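Local coordinates for levoglucosan dehydrogenase (Pseudarthrobacter phenanthrenivorans, PDB 6A3F), which oxidises levoglucosan to 3-dehydrolevoglucosan with NAD(+) as the hydride acceptor, working as a homotetramer of the Gfo/Idh/MocA family, at residues 150-155 / 357-362. Residues are numbered along the deposited sequence; the frame is centred on the assembly and turned at random.
Sequences AFNYRR and ETKIIE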
# COMPACT_ATOMS: atom_id res chain seq x y z
N ALA B 150 30.65 -6.56 -1.00
CA ALA B 150 29.33 -7.20 -0.69
C ALA B 150 28.19 -6.17 -0.69
O ALA B 150 27.53 -6.01 0.37
CB ALA B 150 29.40 -7.89 0.66
N PHE B 151 28.00 -5.46 -1.80
CA PHE B 151 26.78 -4.64 -1.99
C PHE B 151 25.65 -5.60 -2.48
O PHE B 151 25.20 -5.59 -3.64
CB PHE B 151 27.04 -3.45 -2.92
CG PHE B 151 27.93 -2.38 -2.35
CD1 PHE B 151 27.64 -1.79 -1.13
CD2 PHE B 151 29.08 -1.99 -3.02
CE1 PHE B 151 28.45 -0.80 -0.60
CE2 PHE B 151 29.90 -1.00 -2.49
CZ PHE B 151 29.60 -0.43 -1.27
N ASN B 152 25.24 -6.46 -1.57
CA ASN B 152 24.41 -7.61 -1.88
C ASN B 152 23.01 -7.16 -2.34
O ASN B 152 22.33 -7.91 -3.09
CB ASN B 152 24.33 -8.56 -0.70
CG ASN B 152 23.68 -7.90 0.48
OD1 ASN B 152 24.27 -6.98 1.04
ND2 ASN B 152 22.43 -8.29 0.79
N TYR B 153 22.55 -5.97 -1.91
CA TYR B 153 21.20 -5.56 -2.17
C TYR B 153 21.00 -5.26 -3.65
O TYR B 153 19.86 -5.33 -4.12
CB TYR B 153 20.78 -4.36 -1.34
CG TYR B 153 20.63 -4.64 0.13
CD1 TYR B 153 19.66 -5.51 0.60
CD2 TYR B 153 21.52 -4.07 1.04
CE1 TYR B 153 19.53 -5.75 1.95
CE2 TYR B 153 21.41 -4.33 2.40
CZ TYR B 153 20.38 -5.14 2.86
OH TYR B 153 20.22 -5.40 4.20
N ARG B 154 22.06 -5.01 -4.42
CA ARG B 154 21.82 -4.81 -5.86
C ARG B 154 21.44 -6.12 -6.56
O ARG B 154 20.99 -6.05 -7.71
CB ARG B 154 23.02 -4.12 -6.51
CG ARG B 154 24.21 -5.04 -6.76
CD ARG B 154 24.99 -4.79 -8.05
NE ARG B 154 25.83 -3.58 -8.01
CZ ARG B 154 26.75 -3.27 -8.93
NH1 ARG B 154 26.95 -4.08 -9.95
NH2 ARG B 154 27.43 -2.13 -8.85
N ARG B 155 21.62 -7.29 -5.92
CA ARG B 155 21.26 -8.55 -6.47
C ARG B 155 19.88 -9.00 -5.94
O ARG B 155 19.50 -10.14 -6.11
CB ARG B 155 22.35 -9.60 -6.21
CG ARG B 155 23.50 -9.48 -7.21
CD ARG B 155 24.72 -10.32 -6.93
NE ARG B 155 25.54 -10.43 -8.13
CZ ARG B 155 26.42 -9.54 -8.58
NH1 ARG B 155 26.67 -8.42 -7.92
NH2 ARG B 155 27.07 -9.81 -9.71
N GLU B 357 18.58 -14.93 -0.16
CA GLU B 357 18.63 -15.10 -1.63
C GLU B 357 19.61 -14.09 -2.25
O GLU B 357 20.27 -14.44 -3.23
CB GLU B 357 17.24 -15.01 -2.27
CG GLU B 357 16.41 -16.24 -1.99
CD GLU B 357 15.55 -16.21 -0.73
OE1 GLU B 357 15.85 -15.43 0.20
OE2 GLU B 357 14.54 -16.93 -0.68
N THR B 358 19.72 -12.88 -1.70
CA THR B 358 20.65 -11.90 -2.25
C THR B 358 22.09 -12.41 -2.09
O THR B 358 22.91 -12.31 -3.00
CB THR B 358 20.49 -10.51 -1.64
OG1 THR B 358 21.00 -10.45 -0.30
CG2 THR B 358 19.04 -10.07 -1.71
N LYS B 359 22.35 -13.01 -0.95
CA LYS B 359 23.71 -13.58 -0.71
C LYS B 359 23.96 -14.82 -1.58
O LYS B 359 25.12 -15.07 -2.00
CB LYS B 359 23.90 -13.92 0.77
CG LYS B 359 23.81 -12.75 1.74
CD LYS B 359 24.87 -11.67 1.52
CE LYS B 359 26.27 -12.10 1.95
NZ LYS B 359 27.25 -11.07 1.53
N ILE B 360 22.92 -15.62 -1.83
CA ILE B 360 23.03 -16.80 -2.69
C ILE B 360 23.33 -16.38 -4.14
O ILE B 360 24.21 -17.00 -4.82
CB ILE B 360 21.78 -17.71 -2.55
CG1 ILE B 360 21.71 -18.38 -1.18
CG2 ILE B 360 21.79 -18.77 -3.63
CD1 ILE B 360 20.38 -18.96 -0.85
N ILE B 361 22.68 -15.35 -4.61
CA ILE B 361 22.86 -14.84 -5.96
C ILE B 361 24.26 -14.23 -6.07
O ILE B 361 24.98 -14.47 -7.05
CB ILE B 361 21.79 -13.81 -6.31
CG1 ILE B 361 20.41 -14.46 -6.38
CG2 ILE B 361 22.08 -13.11 -7.63
CD1 ILE B 361 19.30 -13.46 -6.38
N GLU B 362 24.64 -13.44 -5.07
CA GLU B 362 25.98 -12.86 -4.98
C GLU B 362 27.05 -13.96 -5.11
O GLU B 362 27.96 -13.85 -5.95
CB GLU B 362 26.07 -12.07 -3.66
CG GLU B 362 27.38 -11.33 -3.44
CD GLU B 362 27.38 -10.63 -2.09
OE1 GLU B 362 27.20 -11.35 -1.07
OE2 GLU B 362 27.52 -9.37 -2.09
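Asn-152 ND2 donates a hydrogen bond to Thr-358 OG1, 2.8 Å away. The bond is nearly straight, 167° at the hydrogen, with the hydroxyl oxygen in the amide plane. Asn-152 CG lies between the backbone N and carbonyl carbon (chi1 63°), carrying the amide toward the helix; chi2 (-68°) sets its turn. ND2 lies over one face of the Tyr-153 ring. Thr-358 OG1 is bonded as well to Tyr-355 O. The Glu-362 chain, extended with CG anti to its backbone N, reaches across to the loop. Its OE1 takes the Lys-359 ammonium on the syn lone pair, NZ to OE1 2.6 Å, while OE2 packs closely against Ala-150 CA at 3.2 Å. The bent Lys-359 chain puts CD 3.9 Å from Asn-152 CB. The Arg-155 chain, extended from CG to NE, runs alongside the helix, CD to Glu-362 CA 3.4 Å, with Ile-361 CG2 against its CB. Its NE salt-bridges Asp-365, and NH1 hydrogen-bonds Ser-377 O. The contact joins the loop after Rossmann strand 147-149 to helix 355-371. Ala-150, Asn-152 and Tyr-355 bind NADH; Tyr-153 binds levoglucosan. The ND2 bond probably holds the amide's rotation, and buried Lys-359 and Glu-362 probably balance each other's charge.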